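Local coordinates for genome polyprotein (Chicken sicinivirus JSY, PDB 6QWT) that carries, as its 3Dpol part, the RNA-dependent RNA polymerase of a picornavirus, which probably copies the viral RNA genome, at residues L21-T33 against W439-F452. Sequence-based numbering, arbitrary orientation.
Sequences LVKSPAYGAFPVT and WCDTVQAQCLKSGF
Two overlapping type I beta turns, Ser24 to Tyr27 and Ala26 to Ala29, bring loop 24-30 of the N-terminal, fingers-side chain against thumb helix 433-449, consistent with the closed right hand of picornaviral polymerases. The helix ends in a Schellman motif at Gly451. There Ser450 OG donates to Pro25 O at 2.7 Å, coming in bent from the C=O direction (127°) and off the carbonyl plane. The same oxygen takes a CA-H...O contact from Cys447, while Pro25 CB packs on Phe452 CB at 3.9 Å. One step on, Ala26 CB sits 3.7 Å from Cys447 SG and also meets Val443 CG1; Ala29 CB rests on Gln446 CB. Phe30 ends the row. Thr442 chi1 of -56° turns OG1 back to Lys438 O and leaves the CG2 methyl over one face of the Phe30 ring, 4.2 Å from the centroid; Val443 CG2 comes to the edge. Phe30 CZ touches Trp439 CD1 at 3.5 Å, its ring beside the indole's five-membered ring, neither over the other, planes 12° apart. Trp439 pairs edge-to-face with Tyr405 of helix 402-408; helix 417-428 backs Pro25 and Phe452 through Phe417, and strand 22-23 pairs antiparallel with strand 411-412 just before the turns.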
ATOM      1  N   LEU A  21      18.473   5.344   8.929  1.00 27.83           N
ATOM      2  CA  LEU A  21      19.035   5.799   7.664  1.00 28.30           C
ATOM      3  C   LEU A  21      20.252   6.671   7.935  1.00 29.79           C
ATOM      4  O   LEU A  21      20.151   7.700   8.614  1.00 33.15           O
ATOM      5  CB  LEU A  21      17.986   6.569   6.864  1.00 24.44           C
ATOM      6  CG  LEU A  21      16.871   5.742   6.224  1.00 28.31           C
ATOM      7  CD1 LEU A  21      15.710   6.632   5.797  1.00 25.77           C
ATOM      8  CD2 LEU A  21      17.411   4.954   5.041  1.00 26.25           C
ATOM      9  N   VAL A  22      21.405   6.258   7.410  1.00 26.73           N
ATOM     10  CA  VAL A  22      22.645   7.007   7.544  1.00 24.67           C
ATOM     11  C   VAL A  22      23.207   7.260   6.151  1.00 27.51           C
ATOM     12  O   VAL A  22      22.879   6.566   5.186  1.00 24.18           O
ATOM     13  CB  VAL A  22      23.676   6.274   8.428  1.00 29.21           C
ATOM     14  CG1 VAL A  22      23.105   6.042   9.826  1.00 27.02           C
ATOM     15  CG2 VAL A  22      24.075   4.956   7.795  1.00 26.56           C
ATOM     16  N   LYS A  23      24.055   8.283   6.054  1.00 27.58           N
ATOM     17  CA  LYS A  23      24.631   8.658   4.769  1.00 25.97           C
ATOM     18  C   LYS A  23      25.453   7.512   4.190  1.00 27.45           C
ATOM     19  O   LYS A  23      26.222   6.855   4.896  1.00 29.58           O
ATOM     20  CB  LYS A  23      25.497   9.906   4.921  1.00 23.88           C
ATOM     21  CG  LYS A  23      24.710  11.150   5.306  1.00 29.77           C
ATOM     22  CD  LYS A  23      25.615  12.367   5.410  1.00 33.93           C
ATOM     23  CE  LYS A  23      24.821  13.623   5.730  1.00 38.02           C
ATOM     24  NZ  LYS A  23      25.714  14.802   5.907  1.00 45.50           N
ATOM     25  N   SER A  24      25.271   7.271   2.898  1.00 25.55           N
ATOM     26  CA  SER A  24      25.927   6.185   2.188  1.00 26.79           C
ATOM     27  C   SER A  24      27.223   6.676   1.560  1.00 19.88           C
ATOM     28  O   SER A  24      27.486   7.878   1.496  1.00 22.13           O
ATOM     29  CB  SER A  24      24.978   5.624   1.130  1.00 25.76           C
ATOM     30  OG  SER A  24      25.083   6.346  -0.086  1.00 23.41           O
ATOM     31  N   PRO A  25      28.075   5.760   1.081  1.00 26.19           N
ATOM     32  CA  PRO A  25      29.292   6.190   0.369  1.00 23.07           C
ATOM     33  C   PRO A  25      29.024   7.018  -0.883  1.00 26.73           C
ATOM     34  O   PRO A  25      29.973   7.586  -1.438  1.00 27.46           O
ATOM     35  CB  PRO A  25      29.977   4.864   0.011  1.00 27.76           C
ATOM     36  CG  PRO A  25      29.488   3.902   1.038  1.00 27.62           C
ATOM     37  CD  PRO A  25      28.069   4.305   1.321  1.00 25.86           C
ATOM     38  N   ALA A  26      27.775   7.106  -1.342  1.00 24.55           N
ATOM     39  CA  ALA A  26      27.429   7.884  -2.524  1.00 24.72           C
ATOM     40  C   ALA A  26      26.709   9.183  -2.176  1.00 23.10           C
ATOM     41  O   ALA A  26      26.103   9.802  -3.055  1.00 23.58           O
ATOM     42  CB  ALA A  26      26.573   7.046  -3.474  1.00 23.17           C
ATOM     43  N   TYR A  27      26.800   9.627  -0.916  1.00 25.41           N
ATOM     44  CA  TYR A  27      25.937  10.702  -0.428  1.00 25.96           C
ATOM     45  C   TYR A  27      26.109  12.012  -1.200  1.00 28.02           C
ATOM     46  O   TYR A  27      25.156  12.787  -1.315  1.00 36.44           O
ATOM     47  CB  TYR A  27      26.184  10.948   1.062  1.00 29.32           C
ATOM     48  CG  TYR A  27      25.504  12.201   1.560  1.00 27.08           C
ATOM     49  CD1 TYR A  27      26.212  13.386   1.716  1.00 29.03           C
ATOM     50  CD2 TYR A  27      24.146  12.206   1.850  1.00 28.44           C
ATOM     51  CE1 TYR A  27      25.590  14.538   2.157  1.00 33.98           C
ATOM     52  CE2 TYR A  27      23.515  13.352   2.296  1.00 30.36           C
ATOM     53  CZ  TYR A  27      24.243  14.515   2.447  1.00 35.19           C
ATOM     54  OH  TYR A  27      23.618  15.660   2.891  1.00 36.34           O
ATOM     55  N   GLY A  28      27.294  12.304  -1.708  1.00 28.36           N
ATOM     56  CA  GLY A  28      27.372  13.568  -2.414  1.00 32.37           C
ATOM     57  C   GLY A  28      26.992  13.557  -3.883  1.00 31.34           C
ATOM     58  O   GLY A  28      27.109  14.599  -4.538  1.00 33.79           O
ATOM     59  N   ALA A  29      26.514  12.425  -4.414  1.00 26.83           N
ATOM     60  CA  ALA A  29      26.424  12.243  -5.864  1.00 25.84           C
ATOM     61  C   ALA A  29      25.453  13.221  -6.518  1.00 26.17           C
ATOM     62  O   ALA A  29      25.749  13.774  -7.584  1.00 25.23           O
ATOM     63  CB  ALA A  29      26.021  10.802  -6.182  1.00 24.09           C
ATOM     64  N   PHE A  30      24.291  13.436  -5.916  1.00 25.66           N
ATOM     65  CA  PHE A  30      23.253  14.291  -6.467  1.00 23.56           C
ATOM     66  C   PHE A  30      22.864  15.353  -5.451  1.00 29.08           C
ATOM     67  O   PHE A  30      23.099  15.188  -4.248  1.00 27.81           O
ATOM     68  CB  PHE A  30      22.013  13.470  -6.858  1.00 23.18           C
ATOM     69  CG  PHE A  30      22.307  12.359  -7.822  1.00 25.27           C
ATOM     70  CD1 PHE A  30      22.292  12.587  -9.190  1.00 25.18           C
ATOM     71  CD2 PHE A  30      22.606  11.086  -7.363  1.00 22.34           C
ATOM     72  CE1 PHE A  30      22.567  11.567 -10.079  1.00 21.67           C
ATOM     73  CE2 PHE A  30      22.883  10.061  -8.249  1.00 22.01           C
ATOM     74  CZ  PHE A  30      22.864  10.303  -9.609  1.00 20.45           C
ATOM     75  N   PRO A  31      22.287  16.466  -5.904  1.00 29.56           N
ATOM     76  CA  PRO A  31      21.746  17.452  -4.958  1.00 29.54           C
ATOM     77  C   PRO A  31      20.720  16.810  -4.032  1.00 29.47           C
ATOM     78  O   PRO A  31      19.788  16.137  -4.480  1.00 27.87           O
ATOM     79  CB  PRO A  31      21.111  18.508  -5.869  1.00 30.97           C
ATOM     80  CG  PRO A  31      21.878  18.400  -7.151  1.00 34.61           C
ATOM     81  CD  PRO A  31      22.224  16.942  -7.299  1.00 27.79           C
ATOM     82  N   VAL A  32      20.904  17.018  -2.731  1.00 26.03           N
ATOM     83  CA  VAL A  32      20.075  16.365  -1.723  1.00 29.28           C
ATOM     84  C   VAL A  32      18.724  17.072  -1.667  1.00 28.85           C
ATOM     85  O   VAL A  32      18.621  18.199  -1.177  1.00 34.52           O
ATOM     86  CB  VAL A  32      20.761  16.363  -0.352  1.00 31.26           C
ATOM     87  CG1 VAL A  32      19.831  15.794   0.713  1.00 28.97           C
ATOM     88  CG2 VAL A  32      22.055  15.563  -0.416  1.00 28.91           C
ATOM     89  N   THR A  33      17.684  16.411  -2.177  1.00 28.15           N
ATOM     90  CA  THR A  33      16.316  16.900  -2.085  1.00 25.51           C
ATOM     91  C   THR A  33      15.472  16.096  -1.109  1.00 29.36           C
ATOM     92  O   THR A  33      14.290  16.406  -0.931  1.00 29.57           O
ATOM     93  CB  THR A  33      15.643  16.890  -3.466  1.00 26.83           C
ATOM     94  OG1 THR A  33      15.363  15.540  -3.853  1.00 28.91           O
ATOM     95  CG2 THR A  33      16.542  17.534  -4.510  1.00 29.26           C
ATOM     96  N   TRP A 439      23.555   7.618 -14.426  1.00 24.41           N
ATOM     97  CA  TRP A 439      23.363   7.376 -13.001  1.00 21.03           C
ATOM     98  C   TRP A 439      24.498   6.529 -12.436  1.00 22.31           C
ATOM     99  O   TRP A 439      25.057   6.848 -11.382  1.00 24.41           O
ATOM    100  CB  TRP A 439      22.010   6.705 -12.765  1.00 20.26           C
ATOM    101  CG  TRP A 439      21.783   6.298 -11.343  1.00 21.81           C
ATOM    102  CD1 TRP A 439      21.498   7.118 -10.289  1.00 19.61           C
ATOM    103  CD2 TRP A 439      21.824   4.966 -10.815  1.00 23.72           C
ATOM    104  NE1 TRP A 439      21.362   6.381  -9.137  1.00 21.37           N
ATOM    105  CE2 TRP A 439      21.556   5.056  -9.433  1.00 21.19           C
ATOM    106  CE3 TRP A 439      22.064   3.707 -11.376  1.00 20.84           C
ATOM    107  CZ2 TRP A 439      21.520   3.936  -8.605  1.00 21.91           C
ATOM    108  CZ3 TRP A 439      22.029   2.595 -10.552  1.00 21.87           C
ATOM    109  CH2 TRP A 439      21.758   2.716  -9.182  1.00 19.13           C
ATOM    110  N   CYS A 440      24.859   5.448 -13.134  1.00 19.74           N
ATOM    111  CA  CYS A 440      25.938   4.584 -12.658  1.00 22.83           C
ATOM    112  C   CYS A 440      27.256   5.343 -12.557  1.00 27.01           C
ATOM    113  O   CYS A 440      27.987   5.204 -11.570  1.00 26.53           O
ATOM    114  CB  CYS A 440      26.100   3.374 -13.580  1.00 24.58           C
ATOM    115  SG  CYS A 440      24.681   2.253 -13.654  1.00 21.71           S
ATOM    116  N   ASP A 441      27.578   6.150 -13.572  1.00 28.40           N
ATOM    117  CA  ASP A 441      28.849   6.865 -13.573  1.00 26.58           C
ATOM    118  C   ASP A 441      28.905   7.908 -12.463  1.00 23.13           C
ATOM    119  O   ASP A 441      29.941   8.069 -11.807  1.00 28.09           O
ATOM    120  CB  ASP A 441      29.082   7.516 -14.939  1.00 24.11           C
ATOM    121  CG  ASP A 441      29.407   6.504 -16.022  1.00 32.56           C
ATOM    122  OD1 ASP A 441      29.721   5.342 -15.682  1.00 34.64           O
ATOM    123  OD2 ASP A 441      29.345   6.865 -17.218  1.00 33.81           O
ATOM    124  N   THR A 442      27.802   8.623 -12.233  1.00 25.61           N
ATOM    125  CA  THR A 442      27.784   9.628 -11.174  1.00 27.83           C
ATOM    126  C   THR A 442      27.905   8.982  -9.799  1.00 26.44           C
ATOM    127  O   THR A 442      28.620   9.490  -8.926  1.00 22.37           O
ATOM    128  CB  THR A 442      26.508  10.463 -11.264  1.00 24.02           C
ATOM    129  OG1 THR A 442      26.410  11.045 -12.567  1.00 23.46           O
ATOM    130  CG2 THR A 442      26.515  11.574 -10.220  1.00 24.16           C
ATOM    131  N   VAL A 443      27.222   7.856  -9.590  1.00 26.17           N
ATOM    132  CA  VAL A 443      27.300   7.162  -8.311  1.00 26.50           C
ATOM    133  C   VAL A 443      28.701   6.603  -8.091  1.00 28.97           C
ATOM    134  O   VAL A 443      29.234   6.648  -6.977  1.00 24.87           O
ATOM    135  CB  VAL A 443      26.224   6.063  -8.248  1.00 27.87           C
ATOM    136  CG1 VAL A 443      26.494   5.101  -7.099  1.00 21.63           C
ATOM    137  CG2 VAL A 443      24.839   6.691  -8.123  1.00 21.66           C
ATOM    138  N   GLN A 444      29.326   6.085  -9.153  1.00 29.07           N
ATOM    139  CA  GLN A 444      30.647   5.480  -9.012  1.00 29.54           C
ATOM    140  C   GLN A 444      31.703   6.519  -8.650  1.00 24.85           C
ATOM    141  O   GLN A 444      32.596   6.248  -7.838  1.00 26.70           O
ATOM    142  CB  GLN A 444      31.032   4.755 -10.300  1.00 32.20           C
ATOM    143  CG  GLN A 444      32.471   4.271 -10.328  1.00 32.17           C
ATOM    144  CD  GLN A 444      32.608   2.926 -11.000  1.00 40.54           C
ATOM    145  OE1 GLN A 444      32.256   2.766 -12.168  1.00 40.80           O
ATOM    146  NE2 GLN A 444      33.118   1.944 -10.264  1.00 42.67           N
ATOM    147  N   ALA A 445      31.622   7.712  -9.239  1.00 24.36           N
ATOM    148  CA  ALA A 445      32.617   8.739  -8.949  1.00 29.85           C
ATOM    149  C   ALA A 445      32.542   9.180  -7.494  1.00 31.07           C
ATOM    150  O   ALA A 445      33.575   9.379  -6.844  1.00 29.98           O
ATOM    151  CB  ALA A 445      32.435   9.931  -9.889  1.00 27.28           C
ATOM    152  N   GLN A 446      31.328   9.325  -6.960  1.00 26.01           N
ATOM    153  CA  GLN A 446      31.182   9.704  -5.558  1.00 29.61           C
ATOM    154  C   GLN A 446      31.643   8.583  -4.634  1.00 28.32           C
ATOM    155  O   GLN A 446      32.319   8.839  -3.631  1.00 25.49           O
ATOM    156  CB  GLN A 446      29.731  10.083  -5.264  1.00 25.09           C
ATOM    157  CG  GLN A 446      29.528  10.723  -3.902  1.00 25.88           C
ATOM    158  CD  GLN A 446      30.227  12.064  -3.784  1.00 33.83           C
ATOM    159  OE1 GLN A 446      29.985  12.976  -4.575  1.00 33.58           O
ATOM    160  NE2 GLN A 446      31.102  12.189  -2.791  1.00 38.07           N
ATOM    161  N   CYS A 447      31.288   7.336  -4.959  1.00 27.60           N
ATOM    162  CA  CYS A 447      31.695   6.204  -4.131  1.00 29.04           C
ATOM    163  C   CYS A 447      33.211   6.070  -4.077  1.00 34.08           C
ATOM    164  O   CYS A 447      33.773   5.674  -3.048  1.00 29.01           O
ATOM    165  CB  CYS A 447      31.073   4.913  -4.660  1.00 28.13           C
ATOM    166  SG  CYS A 447      29.302   4.758  -4.382  1.00 29.69           S
ATOM    167  N   LEU A 448      33.888   6.384  -5.186  1.00 31.93           N
ATOM    168  CA  LEU A 448      35.344   6.293  -5.222  1.00 33.61           C
ATOM    169  C   LEU A 448      35.977   7.190  -4.167  1.00 34.68           C
ATOM    170  O   LEU A 448      36.963   6.810  -3.525  1.00 32.43           O
ATOM    171  CB  LEU A 448      35.849   6.656  -6.622  1.00 37.59           C
ATOM    172  CG  LEU A 448      37.338   6.514  -6.952  1.00 44.58           C
ATOM    173  CD1 LEU A 448      37.518   6.117  -8.411  1.00 43.04           C
ATOM    174  CD2 LEU A 448      38.109   7.798  -6.650  1.00 43.94           C
ATOM    175  N   LYS A 449      35.418   8.387  -3.967  1.00 32.18           N
ATOM    176  CA  LYS A 449      35.949   9.297  -2.960  1.00 34.91           C
ATOM    177  C   LYS A 449      35.726   8.785  -1.545  1.00 30.60           C
ATOM    178  O   LYS A 449      36.429   9.219  -0.625  1.00 33.13           O
ATOM    179  CB  LYS A 449      35.319  10.682  -3.117  1.00 36.05           C
ATOM    180  CG  LYS A 449      35.545  11.319  -4.478  1.00 35.69           C
ATOM    181  CD  LYS A 449      34.718  12.586  -4.627  1.00 41.03           C
ATOM    182  CE  LYS A 449      35.096  13.342  -5.888  1.00 38.48           C
ATOM    183  NZ  LYS A 449      35.175  12.434  -7.066  1.00 44.41           N
ATOM    184  N   SER A 450      34.776   7.873  -1.355  1.00 31.76           N
ATOM    185  CA  SER A 450      34.455   7.324  -0.045  1.00 33.75           C
ATOM    186  C   SER A 450      35.097   5.967   0.205  1.00 31.87           C
ATOM    187  O   SER A 450      34.848   5.363   1.253  1.00 36.73           O
ATOM    188  CB  SER A 450      32.934   7.212   0.116  1.00 35.45           C
ATOM    189  OG  SER A 450      32.294   8.426  -0.250  1.00 37.05           O
ATOM    190  N   GLY A 451      35.910   5.472  -0.726  1.00 34.55           N
ATOM    191  CA  GLY A 451      36.568   4.195  -0.541  1.00 28.62           C
ATOM    192  C   GLY A 451      35.721   2.984  -0.853  1.00 29.93           C
ATOM    193  O   GLY A 451      36.017   1.894  -0.351  1.00 32.11           O
ATOM    194  N   PHE A 452      34.681   3.135  -1.667  1.00 27.01           N
ATOM    195  CA  PHE A 452      33.806   2.028  -2.026  1.00 28.73           C
ATOM    196  C   PHE A 452      33.782   1.857  -3.539  1.00 30.17           C
ATOM    197  O   PHE A 452      33.682   2.837  -4.283  1.00 26.26           O
ATOM    198  CB  PHE A 452      32.384   2.248  -1.499  1.00 27.62           C
ATOM    199  CG  PHE A 452      31.490   1.052  -1.661  1.00 32.77           C
ATOM    200  CD1 PHE A 452      30.632   0.952  -2.745  1.00 32.41           C
ATOM    201  CD2 PHE A 452      31.511   0.022  -0.735  1.00 31.37           C
ATOM    202  CE1 PHE A 452      29.811  -0.149  -2.902  1.00 32.30           C
ATOM    203  CE2 PHE A 452      30.691  -1.082  -0.886  1.00 32.29           C
ATOM    204  CZ  PHE A 452      29.840  -1.167  -1.970  1.00 33.41           C
TER